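Local coordinates for uncharacterized protein (Parabacteroides merdae, PDB 4R7F) that is of unknown function but is built from immunoglobulin-like beta-sandwich domains, its N-terminal part resembling the first domain of type 9 secretion system plug proteins, at residues A[188-193]-A[347-352]; A[308-311]-A[315-318]. All blocks are in the same frame, centred on the assembly; numbering follows the deposited sequence.

Contact 1: A[188-193]-A[347-352]; sequences DNRRDN and QYLFVP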
loop_
_atom_site.group_PDB
_atom_site.type_symbol
_atom_site.label_atom_id
_atom_site.label_comp_id
_atom_site.label_asym_id
_atom_site.label_seq_id
_atom_site.Cartn_x
_atom_site.Cartn_y
_atom_site.Cartn_z
ATOM N N ASP A 188 8.762 -0.217 -11.262
ATOM C CA ASP A 188 7.503 0.071 -11.973
ATOM C C ASP A 188 7.296 -0.839 -13.201
ATOM O O ASP A 188 6.914 -0.379 -14.278
ATOM C CB ASP A 188 7.391 1.565 -12.347
ATOM C CG ASP A 188 7.506 2.487 -11.131
ATOM O OD1 ASP A 188 7.087 2.069 -10.045
ATOM O OD2 ASP A 188 8.046 3.614 -11.244
ATOM N N ASN A 189 7.571 -2.131 -13.018
ATOM C CA ASN A 189 7.377 -3.126 -14.063
ATOM C C ASN A 189 8.105 -2.860 -15.393
ATOM O O ASN A 189 7.628 -3.262 -16.453
ATOM C CB ASN A 189 5.864 -3.347 -14.246
ATOM C CG ASN A 189 5.304 -4.262 -13.153
ATOM O OD1 ASN A 189 5.616 -5.449 -13.101
ATOM N ND2 ASN A 189 4.532 -3.697 -12.255
ATOM N N ARG A 190 9.249 -2.177 -15.310
ATOM C CA ARG A 190 10.035 -1.797 -16.482
ATOM C C ARG A 190 11.191 -2.759 -16.573
ATOM O O ARG A 190 11.904 -2.996 -15.575
ATOM C CB ARG A 190 10.598 -0.394 -16.338
ATOM C CG ARG A 190 9.573 0.704 -16.561
ATOM C CD ARG A 190 10.077 2.084 -16.120
ATOM N NE ARG A 190 11.357 2.403 -16.744
ATOM C CZ ARG A 190 12.117 3.427 -16.385
ATOM N NH1 ARG A 190 11.751 4.220 -15.393
ATOM N NH2 ARG A 190 13.250 3.661 -17.019
ATOM N N ARG A 191 11.399 -3.296 -17.765
ATOM C CA ARG A 191 12.586 -4.091 -18.024
ATOM C C ARG A 191 13.757 -3.277 -18.428
ATOM O O ARG A 191 14.867 -3.693 -18.233
ATOM C CB ARG A 191 12.326 -5.121 -19.094
ATOM C CG ARG A 191 11.368 -6.196 -18.599
ATOM C CD ARG A 191 11.628 -7.481 -19.346
ATOM N NE ARG A 191 10.602 -8.481 -19.105
ATOM C CZ ARG A 191 10.576 -9.671 -19.707
ATOM N NH1 ARG A 191 11.505 -9.991 -20.614
ATOM N NH2 ARG A 191 9.605 -10.535 -19.419
ATOM N N ASP A 192 13.529 -2.107 -19.000
ATOM C CA ASP A 192 14.631 -1.344 -19.579
ATOM C C ASP A 192 15.710 -0.949 -18.573
ATOM O O ASP A 192 16.892 -0.903 -18.929
ATOM C CB ASP A 192 14.088 -0.114 -20.297
ATOM C CG ASP A 192 13.482 0.909 -19.337
ATOM O OD1 ASP A 192 12.348 0.696 -18.882
ATOM O OD2 ASP A 192 14.132 1.940 -19.065
ATOM N N ASN A 193 15.325 -0.630 -17.332
ATOM C CA ASN A 193 16.322 -0.257 -16.311
ATOM C C ASN A 193 16.368 -1.242 -15.137
ATOM O O ASN A 193 16.700 -0.866 -13.999
ATOM C CB ASN A 193 16.086 1.158 -15.820
ATOM C CG ASN A 193 14.828 1.276 -14.974
ATOM O OD1 ASN A 193 13.932 0.450 -15.068
ATOM N ND2 ASN A 193 14.773 2.296 -14.124
ATOM N N GLN A 347 4.291 8.427 -19.063
ATOM C CA GLN A 347 5.393 9.340 -18.888
ATOM C C GLN A 347 6.298 9.257 -20.094
ATOM O O GLN A 347 6.113 8.433 -21.014
ATOM C CB GLN A 347 6.175 8.996 -17.634
ATOM C CG GLN A 347 6.940 7.717 -17.769
ATOM C CD GLN A 347 7.713 7.321 -16.519
ATOM O OE1 GLN A 347 7.841 8.079 -15.555
ATOM N NE2 GLN A 347 8.243 6.109 -16.539
ATOM N N TYR A 348 7.306 10.101 -20.057
ATOM C CA TYR A 348 8.202 10.292 -21.148
ATOM C C TYR A 348 9.617 9.975 -20.685
ATOM O O TYR A 348 10.143 10.624 -19.792
ATOM C CB TYR A 348 8.127 11.748 -21.603
ATOM C CG TYR A 348 6.795 12.183 -22.194
ATOM C CD1 TYR A 348 6.364 11.756 -23.465
ATOM C CD2 TYR A 348 5.995 13.078 -21.516
ATOM C CE1 TYR A 348 5.164 12.202 -23.993
ATOM C CE2 TYR A 348 4.801 13.509 -22.034
ATOM C CZ TYR A 348 4.376 13.076 -23.253
ATOM O OH TYR A 348 3.175 13.575 -23.717
ATOM N N LEU A 349 10.230 8.985 -21.311
ATOM C CA LEU A 349 11.572 8.591 -20.961
ATOM C C LEU A 349 12.511 8.986 -22.082
ATOM O O LEU A 349 12.166 8.894 -23.234
ATOM C CB LEU A 349 11.648 7.082 -20.767
ATOM C CG LEU A 349 10.897 6.448 -19.606
ATOM C CD1 LEU A 349 11.191 4.946 -19.611
ATOM C CD2 LEU A 349 11.328 7.060 -18.286
ATOM N N PHE A 350 13.702 9.403 -21.704
ATOM C CA PHE A 350 14.799 9.682 -22.595
ATOM C C PHE A 350 15.767 8.482 -22.624
ATOM O O PHE A 350 16.190 8.005 -21.575
ATOM C CB PHE A 350 15.536 10.917 -22.046
ATOM C CG PHE A 350 16.716 11.326 -22.837
ATOM C CD1 PHE A 350 16.562 11.879 -24.099
ATOM C CD2 PHE A 350 17.993 11.165 -22.328
ATOM C CE1 PHE A 350 17.668 12.259 -24.851
ATOM C CE2 PHE A 350 19.099 11.546 -23.068
ATOM C CZ PHE A 350 18.933 12.108 -24.325
ATOM N N VAL A 351 16.155 8.036 -23.808
ATOM C CA VAL A 351 17.157 6.966 -23.953
ATOM C C VAL A 351 18.349 7.573 -24.670
ATOM O O VAL A 351 18.215 7.967 -25.832
ATOM C CB VAL A 351 16.628 5.787 -24.773
ATOM C CG1 VAL A 351 17.685 4.702 -24.889
ATOM C CG2 VAL A 351 15.363 5.231 -24.146
ATOM N N PRO A 352 19.500 7.702 -23.973
ATOM C CA PRO A 352 20.728 8.277 -24.528
ATOM C C PRO A 352 21.163 7.432 -25.699
ATOM O O PRO A 352 20.833 6.260 -25.722
ATOM C CB PRO A 352 21.762 8.193 -23.371
ATOM C CG PRO A 352 20.987 7.871 -22.179
ATOM C CD PRO A 352 19.683 7.243 -22.592
HETATM O O HOH W 1 9.248 4.695 -13.992
#

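Contact 2: A[308-311]-A[315-318]; sequences YLNG and NNVL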
loop_
_atom_site.group_PDB
_atom_site.type_symbol
_atom_site.label_atom_id
_atom_site.label_comp_id
_atom_site.label_asym_id
_atom_site.label_seq_id
_atom_site.Cartn_x
_atom_site.Cartn_y
_atom_site.Cartn_z
ATOM N N TYR A 308 10.697 8.474 -25.551
ATOM C CA TYR A 308 9.732 7.395 -25.650
ATOM C C TYR A 308 8.563 7.588 -24.678
ATOM O O TYR A 308 8.734 7.915 -23.501
ATOM C CB TYR A 308 10.385 6.073 -25.322
ATOM C CG TYR A 308 11.418 5.615 -26.299
ATOM C CD1 TYR A 308 12.724 6.121 -26.253
ATOM C CD2 TYR A 308 11.108 4.679 -27.282
ATOM C CE1 TYR A 308 13.678 5.698 -27.138
ATOM C CE2 TYR A 308 12.076 4.246 -28.162
ATOM C CZ TYR A 308 13.339 4.779 -28.097
ATOM O OH TYR A 308 14.249 4.379 -29.012
ATOM N N LEU A 309 7.370 7.338 -25.185
ATOM C CA LEU A 309 6.168 7.339 -24.368
ATOM C C LEU A 309 6.148 6.006 -23.639
ATOM O O LEU A 309 6.449 4.964 -24.192
ATOM C CB LEU A 309 4.972 7.534 -25.284
ATOM C CG LEU A 309 3.568 7.788 -24.774
ATOM C CD1 LEU A 309 3.510 8.757 -23.607
ATOM C CD2 LEU A 309 2.774 8.308 -25.972
ATOM N N ASN A 310 5.921 6.057 -22.350
ATOM C CA ASN A 310 6.172 4.909 -21.527
ATOM C C ASN A 310 4.988 4.645 -20.595
ATOM O O ASN A 310 4.354 5.576 -20.079
ATOM C CB ASN A 310 7.441 5.155 -20.718
ATOM C CG ASN A 310 7.809 3.987 -19.853
ATOM O OD1 ASN A 310 7.771 4.037 -18.609
ATOM N ND2 ASN A 310 8.131 2.905 -20.502
ATOM N N GLY A 311 4.730 3.367 -20.363
ATOM C CA GLY A 311 3.646 2.928 -19.466
ATOM C C GLY A 311 3.084 1.596 -19.961
ATOM O O GLY A 311 3.534 1.077 -20.992
ATOM N N ASN A 315 3.068 -1.573 -22.992
ATOM C CA ASN A 315 3.684 -2.711 -22.309
ATOM C C ASN A 315 5.093 -2.397 -21.803
ATOM O O ASN A 315 5.964 -3.278 -21.712
ATOM C CB ASN A 315 3.692 -3.916 -23.255
ATOM C CG ASN A 315 2.304 -4.239 -23.775
ATOM O OD1 ASN A 315 1.980 -4.044 -24.961
ATOM N ND2 ASN A 315 1.470 -4.717 -22.881
ATOM N N ASN A 316 5.330 -1.125 -21.489
ATOM C CA ASN A 316 6.671 -0.701 -21.085
ATOM C C ASN A 316 7.819 -1.132 -22.042
ATOM O O ASN A 316 8.944 -1.311 -21.634
ATOM C CB ASN A 316 6.931 -1.114 -19.637
ATOM C CG ASN A 316 6.146 -0.264 -18.648
ATOM O OD1 ASN A 316 5.965 0.933 -18.836
ATOM N ND2 ASN A 316 5.658 -0.886 -17.625
ATOM N N VAL A 317 7.505 -1.244 -23.332
ATOM C CA VAL A 317 8.493 -1.493 -24.374
ATOM C C VAL A 317 8.988 -0.176 -24.980
ATOM O O VAL A 317 8.203 0.677 -25.384
ATOM C CB VAL A 317 7.871 -2.421 -25.454
ATOM C CG1 VAL A 317 8.780 -2.647 -26.670
ATOM C CG2 VAL A 317 7.462 -3.745 -24.812
ATOM N N LEU A 318 10.307 -0.032 -25.023
ATOM C CA LEU A 318 10.966 1.095 -25.656
ATOM C C LEU A 318 11.446 0.594 -26.996
ATOM O O LEU A 318 12.462 -0.090 -27.076
ATOM C CB LEU A 318 12.152 1.599 -24.818
ATOM C CG LEU A 318 11.783 1.958 -23.374
ATOM C CD1 LEU A 318 13.024 2.499 -22.683
ATOM C CD2 LEU A 318 10.676 2.987 -23.373
HETATM O O HOH W 2 7.153 2.361 -23.370
HETATM O O HOH W 3 6.428 2.658 -16.713
HETATM O O HOH W 4 10.081 0.399 -19.774
#

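Contact 1: A[188-193]-A[347-352]
Arg190 and Leu349 touch where CD1 of Leu349 sits over one face of the Arg190 guanidinium, 3.6 Å from Arg190 NH2, displaced toward the rim of the flat group. The two side chains come from opposite directions, the arginine from the loop after strand 181-187 and the leucine from strand 342-352. ND2 of Asn193 lies against the opposite face, leaving the guanidinium sandwiched between a methyl and an amide. Its edge does the polar work. Asp192 is gripped side-on, with Arg190 NE to Asp192 OD1 at 2.9 Å and Arg190 NH2 to Asp192 OD2 at 2.8 Å; both bonds are almost straight, lie in the guanidinium plane and use the syn lone pairs of the carboxylate. A bend at chi3 (54°) in an otherwise extended chain turns the Arg190 head so that NE and NH2 face this neighbour in sequence. On another part of the edge, a water 2.9 Å from Arg190 NH1 also accepts from Gln347 NE2 at 3.1 Å and donates to Asp188 OD2. Gln347 stands with its amide plane 86° from the guanidinium, and its NE2 gives a further hydrogen bond to Asn310 OD1, while Asp192 OD2 also receives Gly358 N. An arginine suits this place because one flat face can take the Leu349 methyl while the N-H edge stays available for Asp192 and the water. The buried positive charge is thus paired within its own loop, and the loop meets the strand through apolar contact and one shared water.

Contact 2: A[308-311]-A[315-318]
Segments 308-311 and 315-318 run nearly antiparallel, 161° apart, as the two sides of a short loop, joined by the backbone hydrogen bond from Asn316 N to Gly311 O (2.9 Å). Gly311 has backbone angles at which a CB would jam against the preceding carbonyl oxygen, hence the need for glycine. Asn316 packs its side chain against this glycine, OD1 coming 3.1 Å from Gly311 CA. Farther from the loop's bend Leu318 packs on Tyr308: CD2 of Leu318 lies 3.7 Å from Tyr308 CB, and Leu318 CB covers the rim of one ring face. The tyrosine's chi1 of -67° sets CG anti to its carbonyl carbon and lays the ring alongside the Leu318 backbone. An alanine at Tyr308 would keep the CB contact but would probably leave Leu318 CB without the ring face it lies over. The end of the Asn310 side chain reaches toward 315-318; its OD1 accepts from Gln347 NE2 on the neighbouring strand. Its ND2 donates to a water 3.1 Å away that bridges Leu309 O and Val317 O, and to a second, at 3.3 Å, that reaches Asn316 O. Asparagine suits this spot because one short amide can both accept and donate. The two segments are thus held by one direct backbone bond, by apolar packing of Leu318 on Tyr308, and by waters that link their polar groups.

Overall arrangement
From the N terminus, the chain first passes through 188-193, in the loop after strand 181-187, and contact 1 closes only when strand 342-352 arrives more than 150 residues later. Contact 2 is nested inside that long excursion: it is a short loop with three residues between its segments, at the end of strand 305-310. The two meet, their centres about 7 Å apart, because strands 305-310 and 342-352 are antiparallel neighbours in one sheet. Gln347 O to Asn310 N (2.7 Å) and Leu349 O to Tyr308 N are probable hydrogen bonds of that pairing. Contact 1 thus brings a distant loop onto this sheet, while contact 2 folds the sheet's own following loop back beside it.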